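Side-chain contacts in 3-dehydroquinate dehydratase (Aquifex aeolicus, PDB 2EGZ), which catalyses the dehydration of 3-dehydroquinate to 3-dehydroshikimate, the third step of the chorismate pathway, through a Schiff-base intermediate: residues N72-F77 against R94-K99; D85-E90 against V98-I103. All blocks are in the same frame, centred on the assembly; numbering follows the deposited sequence.

Interaction 1: N72-F77 against R94-K99; sequences NREELF and RGLLVK
F77 meets L96 in the apolar part of this helix-to-helix contact. CE2 of F77 lies 4.3 Å from CD1 of L96, and the methyl comes up obliquely to the ring. Both residues direct CB toward the opposite helix, so their side chains fill the inner side of the interface. The F77 ring is buried and also packs on T87 and I89 of strand 86-90. L96 reaches I89 as well.

The other methyl of L96, CD2, serves the outer and more open side. There E74 OE2 sits 3.5 Å from L96 CD2, a van der Waals contact of a carboxylate oxygen with a methyl group. The E74 chain is extended, with CG anti to the backbone N (chi1 175°), and this carries the carboxylate across to the partner helix although CB does not aim at it.

The two segments lie on helices 73-80 and 94-107, neighbours on the outside of the TIM barrel of a type I dehydroquinase. Over residues 73-77 and 94-99 the axes run nearly parallel, at 14°, and approach to 11.9 Å. That spacing is wide, so long side chains do the bridging.

The charged pair on the open side is loose. K99 crosses E74 at about a right angle and touches it through its methylenes, with CE 3.7 Å from E74 OE2. K99 NZ stays 4.8 Å from that oxygen, because the bend at chi4 (56°) turns it aside. The ammonium group instead forms a salt bridge with E78, one turn further along helix 73-80. E74 would still feel the lysine's positive charge, probably as a weak attraction.

Interaction 2: D85-E90 against V98-I103; sequences DYTDIE and VKLYNI
This is a buried apolar contact between a barrel strand and the helix that follows it in the chain. Strand 86-90 supplies T87 and I89, and helix 94-107 supplies L100. T87 and I89 alternate with Y86, D88 and E90 along the strand, and both direct CB toward the helix. L100 points back at them.

Most of the contact is made by one methyl group. CD2 of L100 sits against the side of I89, at 3.6 Å from CB and 3.6 Å from CG1 of that residue. I89 CD1 also reaches it, 3.8 Å from L100 CD2. The I89 branch that carries CD1 runs anti to the backbone N (chi1 -177°), and its chi2 of 64° folds CD1 back, so that CB, CG1 and CD1 all border the same methyl. The two side chains cross obliquely. L100 itself has a chi1 of -91°, away from the usual staggered values, which may reflect its close packing.

T87 adds a lighter touch further back along the strand. Its CG2 lies 4.2 Å from L100 CD2. The threonine thus shows its methyl to the leucine, while OG1 is hydrogen-bonded to the hydroxyl of S81. F77 of helix 73-80 also packs against L100.

On the other side of the strand D88 is turned away from the helix and hydrogen-bonds S114. The side chain of I89 is about 9 Å from that of the active-site residue H116. Strand 86-90, helix 94-107 and strand 110-117 form a beta-alpha-beta unit, as in the (beta/alpha)8 or TIM barrel of type I dehydroquinases.

Overall arrangement
Both interactions use helix 94-107, and their segments share V98 and K99. Interaction 1 ties residues 94-99 of it to the neighbouring helix 73-80 and is only partly buried. Interaction 2 ties L100, one turn on from L96, to strand 86-90 and is fully buried. The chemistry follows this placement. Interaction 2 is purely apolar, whereas interaction 1 passes from an apolar inner edge to glutamate and lysine on the solvent side. The two join directly: L97 CD2 lies 3.8 Å from I89 CG2, and F77 is common to the surroundings of both. Together they form one continuous packing layer between the barrel strand and two adjacent outer helices.

Interaction 1: N72-F77 against R94-K99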
ATOM      1  N   ASN B  72      -2.321 -12.444  15.068  1.00 30.92           N
ATOM      2  CA  ASN B  72      -2.630 -13.755  14.516  1.00 30.48           C
ATOM      3  C   ASN B  72      -3.535 -13.696  13.292  1.00 30.66           C
ATOM      4  O   ASN B  72      -4.293 -14.633  13.021  1.00 30.63           O
ATOM      5  CB  ASN B  72      -3.266 -14.635  15.598  1.00 29.85           C
ATOM      6  CG  ASN B  72      -4.609 -14.114  16.061  1.00 28.64           C
ATOM      7  OD1 ASN B  72      -4.802 -12.906  16.221  1.00 28.45           O
ATOM      8  ND2 ASN B  72      -5.547 -15.027  16.294  1.00 27.59           N
ATOM      9  N   ARG B  73      -3.446 -12.599  12.546  1.00 30.23           N
ATOM     10  CA  ARG B  73      -4.259 -12.434  11.347  1.00 29.58           C
ATOM     11  C   ARG B  73      -4.080 -13.610  10.386  1.00 28.18           C
ATOM     12  O   ARG B  73      -5.055 -14.244   9.983  1.00 27.61           O
ATOM     13  CB  ARG B  73      -3.894 -11.125  10.648  1.00 29.76           C
ATOM     14  N   GLU B  74      -2.834 -13.907  10.025  1.00 27.41           N
ATOM     15  CA  GLU B  74      -2.562 -15.005   9.097  1.00 27.50           C
ATOM     16  C   GLU B  74      -3.093 -16.348   9.593  1.00 28.24           C
ATOM     17  O   GLU B  74      -3.580 -17.161   8.802  1.00 27.58           O
ATOM     18  CB  GLU B  74      -1.060 -15.113   8.828  1.00 29.62           C
ATOM     19  CG  GLU B  74      -0.670 -16.301   7.958  1.00 32.31           C
ATOM     20  CD  GLU B  74       0.761 -16.212   7.456  1.00 34.73           C
ATOM     21  OE1 GLU B  74       1.626 -15.733   8.218  1.00 35.01           O
ATOM     22  OE2 GLU B  74       1.021 -16.627   6.306  1.00 36.57           O
ATOM     23  N   GLU B  75      -2.996 -16.578  10.901  1.00 27.23           N
ATOM     24  CA  GLU B  75      -3.474 -17.819  11.495  1.00 27.08           C
ATOM     25  C   GLU B  75      -4.990 -17.887  11.389  1.00 25.43           C
ATOM     26  O   GLU B  75      -5.557 -18.945  11.117  1.00 27.97           O
ATOM     27  CB  GLU B  75      -3.042 -17.903  12.966  1.00 26.10           C
ATOM     28  N   LEU B  76      -5.646 -16.754  11.613  1.00 24.42           N
ATOM     29  CA  LEU B  76      -7.099 -16.700  11.530  1.00 23.70           C
ATOM     30  C   LEU B  76      -7.550 -17.095  10.127  1.00 23.80           C
ATOM     31  O   LEU B  76      -8.493 -17.871   9.970  1.00 23.84           O
ATOM     32  CB  LEU B  76      -7.594 -15.296  11.872  1.00 23.56           C
ATOM     33  CG  LEU B  76      -7.479 -14.926  13.355  1.00 23.51           C
ATOM     34  CD1 LEU B  76      -7.658 -13.429  13.551  1.00 22.72           C
ATOM     35  CD2 LEU B  76      -8.522 -15.704  14.137  1.00 22.77           C
ATOM     36  N   PHE B  77      -6.869 -16.568   9.113  1.00 23.16           N
ATOM     37  CA  PHE B  77      -7.203 -16.883   7.727  1.00 23.53           C
ATOM     38  C   PHE B  77      -7.021 -18.374   7.446  1.00 24.49           C
ATOM     39  O   PHE B  77      -7.893 -19.019   6.859  1.00 23.86           O
ATOM     40  CB  PHE B  77      -6.326 -16.084   6.756  1.00 21.73           C
ATOM     41  CG  PHE B  77      -6.721 -14.641   6.617  1.00 20.46           C
ATOM     42  CD1 PHE B  77      -8.048 -14.285   6.395  1.00 18.17           C
ATOM     43  CD2 PHE B  77      -5.758 -13.636   6.663  1.00 20.77           C
ATOM     44  CE1 PHE B  77      -8.411 -12.959   6.223  1.00 17.95           C
ATOM     45  CE2 PHE B  77      -6.113 -12.301   6.489  1.00 19.92           C
ATOM     46  CZ  PHE B  77      -7.447 -11.965   6.267  1.00 17.53           C
ATOM     47  N   ARG B  94      -0.074  -8.915  -0.868  1.00 27.81           N
ATOM     48  CA  ARG B  94       0.379  -9.876  -1.867  1.00 30.17           C
ATOM     49  C   ARG B  94       0.842 -11.231  -1.347  1.00 30.36           C
ATOM     50  O   ARG B  94       0.584 -12.258  -1.976  1.00 31.77           O
ATOM     51  CB  ARG B  94       1.495  -9.247  -2.700  1.00 32.13           C
ATOM     52  CG  ARG B  94       1.089  -7.960  -3.406  1.00 33.47           C
ATOM     53  CD  ARG B  94       0.236  -8.227  -4.635  1.00 36.27           C
ATOM     54  NE  ARG B  94      -0.206  -6.983  -5.262  1.00 37.74           N
ATOM     55  CZ  ARG B  94      -0.669  -6.894  -6.507  1.00 39.50           C
ATOM     56  NH1 ARG B  94      -0.748  -7.980  -7.265  1.00 39.87           N
ATOM     57  NH2 ARG B  94      -1.049  -5.718  -6.994  1.00 39.37           N
ATOM     58  N   GLY B  95       1.522 -11.236  -0.204  1.00 30.77           N
ATOM     59  CA  GLY B  95       2.025 -12.482   0.355  1.00 30.86           C
ATOM     60  C   GLY B  95       0.993 -13.508   0.798  1.00 30.29           C
ATOM     61  O   GLY B  95       1.330 -14.675   1.010  1.00 29.65           O
ATOM     62  N   LEU B  96      -0.261 -13.087   0.937  1.00 29.15           N
ATOM     63  CA  LEU B  96      -1.324 -13.992   1.374  1.00 27.57           C
ATOM     64  C   LEU B  96      -2.290 -14.390   0.262  1.00 27.16           C
ATOM     65  O   LEU B  96      -3.068 -15.329   0.421  1.00 28.02           O
ATOM     66  CB  LEU B  96      -2.115 -13.350   2.517  1.00 26.24           C
ATOM     67  CG  LEU B  96      -1.332 -13.016   3.789  1.00 26.71           C
ATOM     68  CD1 LEU B  96      -2.194 -12.200   4.731  1.00 26.95           C
ATOM     69  CD2 LEU B  96      -0.878 -14.303   4.460  1.00 26.15           C
ATOM     70  N   LEU B  97      -2.226 -13.691  -0.868  1.00 27.08           N
ATOM     71  CA  LEU B  97      -3.127 -13.955  -1.990  1.00 25.36           C
ATOM     72  C   LEU B  97      -3.173 -15.394  -2.511  1.00 24.96           C
ATOM     73  O   LEU B  97      -4.230 -16.033  -2.482  1.00 24.19           O
ATOM     74  CB  LEU B  97      -2.810 -13.000  -3.150  1.00 24.99           C
ATOM     75  CG  LEU B  97      -2.945 -11.494  -2.884  1.00 23.50           C
ATOM     76  CD1 LEU B  97      -2.589 -10.726  -4.146  1.00 20.09           C
ATOM     77  CD2 LEU B  97      -4.365 -11.157  -2.444  1.00 24.19           C
ATOM     78  N   VAL B  98      -2.045 -15.903  -2.998  1.00 23.17           N
ATOM     79  CA  VAL B  98      -2.008 -17.266  -3.531  1.00 23.26           C
ATOM     80  C   VAL B  98      -2.451 -18.267  -2.471  1.00 22.13           C
ATOM     81  O   VAL B  98      -3.212 -19.192  -2.750  1.00 22.21           O
ATOM     82  CB  VAL B  98      -0.586 -17.643  -4.014  1.00 23.90           C
ATOM     83  CG1 VAL B  98      -0.571 -19.076  -4.527  1.00 24.99           C
ATOM     84  CG2 VAL B  98      -0.138 -16.682  -5.104  1.00 23.39           C
ATOM     85  N   LYS B  99      -1.966 -18.060  -1.255  1.00 22.86           N
ATOM     86  CA  LYS B  99      -2.278 -18.909  -0.114  1.00 25.33           C
ATOM     87  C   LYS B  99      -3.782 -18.952   0.185  1.00 25.05           C
ATOM     88  O   LYS B  99      -4.370 -20.029   0.294  1.00 24.84           O
ATOM     89  CB  LYS B  99      -1.502 -18.398   1.103  1.00 26.24           C
ATOM     90  CG  LYS B  99      -1.801 -19.096   2.412  1.00 31.18           C
ATOM     91  CD  LYS B  99      -0.902 -18.545   3.513  1.00 33.82           C
ATOM     92  CE  LYS B  99      -1.322 -19.040   4.884  1.00 35.71           C
ATOM     93  NZ  LYS B  99      -1.355 -20.522   4.956  1.00 38.37           N
TER

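Interaction 2: D85-E90 against V98-I103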
ATOM      1  N   ASP B  85     -18.052 -18.187   4.124  1.00 13.56           N
ATOM      2  CA  ASP B  85     -18.529 -18.185   2.742  1.00 12.21           C
ATOM      3  C   ASP B  85     -17.618 -17.347   1.858  1.00 10.46           C
ATOM      4  O   ASP B  85     -17.356 -17.705   0.707  1.00 10.73           O
ATOM      5  CB  ASP B  85     -19.961 -17.660   2.688  1.00 11.23           C
ATOM      6  CG  ASP B  85     -20.890 -18.445   3.588  1.00 14.92           C
ATOM      7  OD1 ASP B  85     -21.294 -19.569   3.204  1.00 16.41           O
ATOM      8  OD2 ASP B  85     -21.196 -17.949   4.690  1.00 13.29           O
ATOM      9  N   TYR B  86     -17.143 -16.229   2.401  1.00 10.33           N
ATOM     10  CA  TYR B  86     -16.226 -15.338   1.689  1.00 10.33           C
ATOM     11  C   TYR B  86     -15.108 -14.934   2.637  1.00 11.52           C
ATOM     12  O   TYR B  86     -15.294 -14.894   3.855  1.00 10.69           O
ATOM     13  CB  TYR B  86     -16.895 -14.021   1.280  1.00 11.03           C
ATOM     14  CG  TYR B  86     -18.101 -14.105   0.382  1.00 10.74           C
ATOM     15  CD1 TYR B  86     -17.971 -13.996  -1.004  1.00 12.30           C
ATOM     16  CD2 TYR B  86     -19.381 -14.217   0.920  1.00 12.26           C
ATOM     17  CE1 TYR B  86     -19.090 -13.984  -1.828  1.00 15.15           C
ATOM     18  CE2 TYR B  86     -20.503 -14.209   0.108  1.00 13.81           C
ATOM     19  CZ  TYR B  86     -20.353 -14.088  -1.261  1.00 14.40           C
ATOM     20  OH  TYR B  86     -21.468 -14.040  -2.066  1.00 14.80           O
ATOM     21  N   THR B  87     -13.957 -14.618   2.059  1.00 13.06           N
ATOM     22  CA  THR B  87     -12.819 -14.106   2.805  1.00 13.89           C
ATOM     23  C   THR B  87     -12.381 -12.884   2.003  1.00 13.98           C
ATOM     24  O   THR B  87     -12.199 -12.965   0.786  1.00 14.01           O
ATOM     25  CB  THR B  87     -11.647 -15.102   2.885  1.00 15.14           C
ATOM     26  OG1 THR B  87     -11.986 -16.179   3.770  1.00 14.95           O
ATOM     27  CG2 THR B  87     -10.400 -14.397   3.410  1.00 14.69           C
ATOM     28  N   ASP B  88     -12.256 -11.748   2.677  1.00 12.06           N
ATOM     29  CA  ASP B  88     -11.836 -10.515   2.021  1.00 14.15           C
ATOM     30  C   ASP B  88     -10.386 -10.237   2.404  1.00 13.50           C
ATOM     31  O   ASP B  88     -10.083 -10.018   3.575  1.00 14.36           O
ATOM     32  CB  ASP B  88     -12.729  -9.344   2.470  1.00 12.03           C
ATOM     33  CG  ASP B  88     -12.359  -8.023   1.801  1.00 15.69           C
ATOM     34  OD1 ASP B  88     -11.151  -7.768   1.599  1.00 15.98           O
ATOM     35  OD2 ASP B  88     -13.275  -7.222   1.492  1.00 15.96           O
ATOM     36  N   ILE B  89      -9.498 -10.265   1.417  1.00 13.86           N
ATOM     37  CA  ILE B  89      -8.085  -9.989   1.649  1.00 14.82           C
ATOM     38  C   ILE B  89      -7.717  -8.803   0.756  1.00 16.20           C
ATOM     39  O   ILE B  89      -8.243  -8.672  -0.344  1.00 15.81           O
ATOM     40  CB  ILE B  89      -7.207 -11.218   1.299  1.00 14.05           C
ATOM     41  CG1 ILE B  89      -5.731 -10.931   1.615  1.00 14.97           C
ATOM     42  CG2 ILE B  89      -7.378 -11.581  -0.164  1.00 16.15           C
ATOM     43  CD1 ILE B  89      -5.452 -10.694   3.087  1.00 16.02           C
ATOM     44  N   GLU B  90      -6.837  -7.929   1.233  1.00 16.15           N
ATOM     45  CA  GLU B  90      -6.443  -6.768   0.439  1.00 16.99           C
ATOM     46  C   GLU B  90      -5.493  -7.171  -0.680  1.00 16.70           C
ATOM     47  O   GLU B  90      -4.624  -8.030  -0.494  1.00 17.56           O
ATOM     48  CB  GLU B  90      -5.746  -5.715   1.307  1.00 18.07           C
ATOM     49  CG  GLU B  90      -6.504  -5.249   2.545  1.00 20.93           C
ATOM     50  CD  GLU B  90      -6.521  -6.285   3.653  1.00 22.11           C
ATOM     51  OE1 GLU B  90      -5.598  -7.129   3.703  1.00 21.43           O
ATOM     52  OE2 GLU B  90      -7.452  -6.241   4.486  1.00 22.24           O
ATOM     53  N   VAL B  98      -2.045 -15.903  -2.998  1.00 23.17           N
ATOM     54  CA  VAL B  98      -2.008 -17.266  -3.531  1.00 23.26           C
ATOM     55  C   VAL B  98      -2.451 -18.267  -2.471  1.00 22.13           C
ATOM     56  O   VAL B  98      -3.212 -19.192  -2.750  1.00 22.21           O
ATOM     57  CB  VAL B  98      -0.586 -17.643  -4.014  1.00 23.90           C
ATOM     58  CG1 VAL B  98      -0.571 -19.076  -4.527  1.00 24.99           C
ATOM     59  CG2 VAL B  98      -0.138 -16.682  -5.104  1.00 23.39           C
ATOM     60  N   LYS B  99      -1.966 -18.060  -1.255  1.00 22.86           N
ATOM     61  CA  LYS B  99      -2.278 -18.909  -0.114  1.00 25.33           C
ATOM     62  C   LYS B  99      -3.782 -18.952   0.185  1.00 25.05           C
ATOM     63  O   LYS B  99      -4.370 -20.029   0.294  1.00 24.84           O
ATOM     64  CB  LYS B  99      -1.502 -18.398   1.103  1.00 26.24           C
ATOM     65  CG  LYS B  99      -1.801 -19.096   2.412  1.00 31.18           C
ATOM     66  CD  LYS B  99      -0.902 -18.545   3.513  1.00 33.82           C
ATOM     67  CE  LYS B  99      -1.322 -19.040   4.884  1.00 35.71           C
ATOM     68  NZ  LYS B  99      -1.355 -20.522   4.956  1.00 38.37           N
ATOM     69  N   LEU B 100      -4.401 -17.781   0.311  1.00 24.63           N
ATOM     70  CA  LEU B 100      -5.831 -17.704   0.599  1.00 24.38           C
ATOM     71  C   LEU B 100      -6.687 -18.204  -0.560  1.00 23.72           C
ATOM     72  O   LEU B 100      -7.806 -18.680  -0.352  1.00 24.01           O
ATOM     73  CB  LEU B 100      -6.221 -16.268   0.968  1.00 24.91           C
ATOM     74  CG  LEU B 100      -6.162 -15.892   2.456  1.00 25.65           C
ATOM     75  CD1 LEU B 100      -4.873 -16.394   3.082  1.00 26.94           C
ATOM     76  CD2 LEU B 100      -6.269 -14.384   2.605  1.00 23.86           C
ATOM     77  N   TYR B 101      -6.173 -18.094  -1.780  1.00 23.18           N
ATOM     78  CA  TYR B 101      -6.916 -18.577  -2.934  1.00 23.45           C
ATOM     79  C   TYR B 101      -6.984 -20.102  -2.882  1.00 23.09           C
ATOM     80  O   TYR B 101      -8.044 -20.696  -3.090  1.00 21.22           O
ATOM     81  CB  TYR B 101      -6.245 -18.152  -4.241  1.00 24.50           C
ATOM     82  CG  TYR B 101      -6.820 -18.865  -5.443  1.00 26.99           C
ATOM     83  CD1 TYR B 101      -8.075 -18.522  -5.948  1.00 28.81           C
ATOM     84  CD2 TYR B 101      -6.138 -19.928  -6.039  1.00 27.51           C
ATOM     85  CE1 TYR B 101      -8.639 -19.221  -7.014  1.00 28.10           C
ATOM     86  CE2 TYR B 101      -6.693 -20.634  -7.104  1.00 28.18           C
ATOM     87  CZ  TYR B 101      -7.942 -20.276  -7.584  1.00 28.05           C
ATOM     88  OH  TYR B 101      -8.500 -20.975  -8.628  1.00 28.41           O
ATOM     89  N   ASN B 102      -5.846 -20.731  -2.608  1.00 23.29           N
ATOM     90  CA  ASN B 102      -5.790 -22.188  -2.535  1.00 23.54           C
ATOM     91  C   ASN B 102      -6.689 -22.716  -1.426  1.00 22.36           C
ATOM     92  O   ASN B 102      -7.412 -23.691  -1.618  1.00 21.86           O
ATOM     93  CB  ASN B 102      -4.350 -22.665  -2.303  1.00 25.03           C
ATOM     94  CG  ASN B 102      -3.454 -22.435  -3.509  1.00 26.74           C
ATOM     95  OD1 ASN B 102      -3.877 -22.616  -4.651  1.00 28.03           O
ATOM     96  ND2 ASN B 102      -2.204 -22.054  -3.258  1.00 27.99           N
ATOM     97  N   ILE B 103      -6.647 -22.059  -0.271  1.00 22.41           N
ATOM     98  CA  ILE B 103      -7.454 -22.458   0.877  1.00 22.46           C
ATOM     99  C   ILE B 103      -8.947 -22.358   0.575  1.00 21.74           C
ATOM    100  O   ILE B 103      -9.691 -23.314   0.777  1.00 20.67           O
ATOM    101  CB  ILE B 103      -7.141 -21.578   2.108  1.00 24.47           C
ATOM    102  CG1 ILE B 103      -5.694 -21.806   2.556  1.00 25.88           C
ATOM    103  CG2 ILE B 103      -8.107 -21.901   3.243  1.00 23.77           C
ATOM    104  CD1 ILE B 103      -5.216 -20.849   3.623  1.00 26.47           C
TER